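DNA damage response protein Rtt109, putative (Neosartorya fumigata, PDB 5ZB9) probably acetylates lysines of histone H3 with acetyl-CoA as donor, in a reaction that depends on the histone chaperone Asf1. Local coordinates at residues M135-A140 against F318-I323. Sequence-based numbering, arbitrary orientation.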
# COMPACT_ATOMS: atom_id res chain seq x y z
N MET A 135 -7.46 0.29 -6.32
CA MET A 135 -6.03 0.53 -6.50
C MET A 135 -5.21 0.06 -5.30
O MET A 135 -5.57 0.30 -4.15
CB MET A 135 -5.78 2.01 -6.75
CG MET A 135 -4.32 2.38 -6.79
SD MET A 135 -4.04 4.07 -7.34
CE MET A 135 -4.44 4.99 -5.86
N VAL A 136 -4.11 -0.64 -5.58
CA VAL A 136 -3.11 -0.91 -4.55
C VAL A 136 -1.92 -0.00 -4.81
O VAL A 136 -1.43 0.08 -5.94
CB VAL A 136 -2.65 -2.38 -4.53
CG1 VAL A 136 -1.60 -2.59 -3.45
CG2 VAL A 136 -3.84 -3.29 -4.31
N SER A 137 -1.46 0.68 -3.78
CA SER A 137 -0.42 1.67 -3.97
C SER A 137 0.58 1.66 -2.82
O SER A 137 0.26 1.27 -1.69
CB SER A 137 -1.05 3.06 -4.12
OG SER A 137 -0.07 4.04 -4.43
N LEU A 138 1.80 2.11 -3.11
CA LEU A 138 2.86 2.21 -2.12
C LEU A 138 4.02 3.01 -2.69
O LEU A 138 4.14 3.14 -3.91
CB LEU A 138 3.35 0.81 -1.70
CG LEU A 138 4.01 -0.04 -2.80
CD1 LEU A 138 5.53 0.23 -2.92
CD2 LEU A 138 3.74 -1.51 -2.57
N PHE A 139 4.88 3.52 -1.83
CA PHE A 139 6.16 4.05 -2.29
C PHE A 139 7.26 3.19 -1.69
O PHE A 139 7.13 2.71 -0.57
CB PHE A 139 6.33 5.54 -1.94
CG PHE A 139 6.44 5.83 -0.47
CD1 PHE A 139 5.32 6.16 0.27
CD2 PHE A 139 7.68 5.80 0.17
CE1 PHE A 139 5.42 6.45 1.64
CE2 PHE A 139 7.79 6.08 1.54
CZ PHE A 139 6.66 6.40 2.26
N ALA A 140 8.32 2.96 -2.45
CA ALA A 140 9.38 2.07 -2.00
C ALA A 140 10.68 2.82 -1.81
O ALA A 140 11.18 3.44 -2.74
CB ALA A 140 9.57 0.94 -3.00
N PHE A 318 7.47 4.67 -7.00
CA PHE A 318 6.05 4.79 -6.73
C PHE A 318 5.29 3.76 -7.54
O PHE A 318 5.45 3.67 -8.76
CB PHE A 318 5.56 6.20 -7.03
CG PHE A 318 6.31 7.26 -6.29
CD1 PHE A 318 6.02 7.53 -4.96
CD2 PHE A 318 7.33 7.97 -6.90
CE1 PHE A 318 6.71 8.49 -4.26
CE2 PHE A 318 8.03 8.94 -6.20
CZ PHE A 318 7.72 9.20 -4.88
N LEU A 319 4.46 2.99 -6.86
CA LEU A 319 3.77 1.87 -7.49
C LEU A 319 2.25 1.99 -7.38
O LEU A 319 1.70 2.27 -6.31
CB LEU A 319 4.26 0.58 -6.85
CG LEU A 319 3.82 -0.72 -7.50
CD1 LEU A 319 4.43 -0.77 -8.88
CD2 LEU A 319 4.32 -1.88 -6.69
N TRP A 320 1.56 1.78 -8.50
CA TRP A 320 0.11 1.72 -8.51
C TRP A 320 -0.33 0.47 -9.25
O TRP A 320 -0.02 0.30 -10.42
CB TRP A 320 -0.51 2.97 -9.16
CG TRP A 320 0.04 4.25 -8.62
CD1 TRP A 320 -0.41 4.94 -7.53
CD2 TRP A 320 1.15 4.99 -9.13
NE1 TRP A 320 0.35 6.06 -7.34
CE2 TRP A 320 1.31 6.12 -8.31
CE3 TRP A 320 2.02 4.81 -10.21
CZ2 TRP A 320 2.32 7.06 -8.52
CZ3 TRP A 320 3.02 5.75 -10.43
CH2 TRP A 320 3.16 6.86 -9.59
N LEU A 321 -1.02 -0.41 -8.54
CA LEU A 321 -1.67 -1.54 -9.18
C LEU A 321 -3.13 -1.17 -9.37
O LEU A 321 -3.86 -1.00 -8.39
CB LEU A 321 -1.52 -2.81 -8.35
CG LEU A 321 -2.37 -3.99 -8.82
CD1 LEU A 321 -1.92 -4.46 -10.21
CD2 LEU A 321 -2.32 -5.11 -7.81
N VAL A 322 -3.55 -1.02 -10.62
CA VAL A 322 -4.93 -0.59 -10.87
C VAL A 322 -5.78 -1.75 -11.39
O VAL A 322 -5.50 -2.32 -12.46
CB VAL A 322 -5.00 0.58 -11.87
CG1 VAL A 322 -6.44 1.01 -12.09
CG2 VAL A 322 -4.16 1.75 -11.37
N ILE A 323 -6.81 -2.09 -10.61
CA ILE A 323 -7.68 -3.22 -10.90
C ILE A 323 -9.05 -2.76 -11.39
O ILE A 323 -9.76 -2.03 -10.70
CB ILE A 323 -7.86 -4.11 -9.65
CG1 ILE A 323 -6.52 -4.74 -9.26
CG2 ILE A 323 -8.93 -5.18 -9.90
CD1 ILE A 323 -6.52 -5.41 -7.90
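Strands 135-140 and 318-323 pair antiparallel in the buried interior of the central mixed sheet of this histone acetyltransferase, the axes of the two short segments approaching to 4.6 Å. V136 and L321 form a hydrogen-bonded pair through both backbone groups, with V136 N to L321 O at 2.8 Å and L321 N to V136 O at 2.7 Å. The next such pair, L138 with L319, is wider. Here L319 N reaches L138 O at 3.0 Å, while L319 O accepts two donors, L138 N and the S137 hydroxyl. The hydroxyl bond, S137 OG to L319 O at 3.1 Å, adds a side-chain clasp to the ladder and satisfies a buried polar atom; OG, set anti to the backbone N (chi1 -174°), approaches tilted 22° from the carbonyl plane. On the face that carries M135, S137 and F139, the W320 indole lies beside S137 and M135. The M135 sulfur comes at it obliquely, SD 3.7 Å from W320 CD1, a Met-aromatic contact in which the two side chains run alongside each other in the same direction. Farther along, F139 turns its ring away and meets F318 through its methylene, F139 CB lying 3.6 Å from F318 CD1. The opposite face is aliphatic: V136 and L321 touch at their CB atoms, and the L138 CG branch point rests against L319 CB. That face is covered by helix 162-177, where W169, I173 and L177 pack on L138, L319 and L321; the helix also carries W168, a residue of the CoA site, which holds no CoA here. On the indole side, W320 NE1 is hydrogen-bonded to the acetylated lysine at position 264, and Y239 meets the ring edge-to-face. Within the sheet, strand 86-96 runs parallel along the other edge of 133-140, the one turned away from 317-324, and strand 202-208 lies antiparallel beyond 317-324.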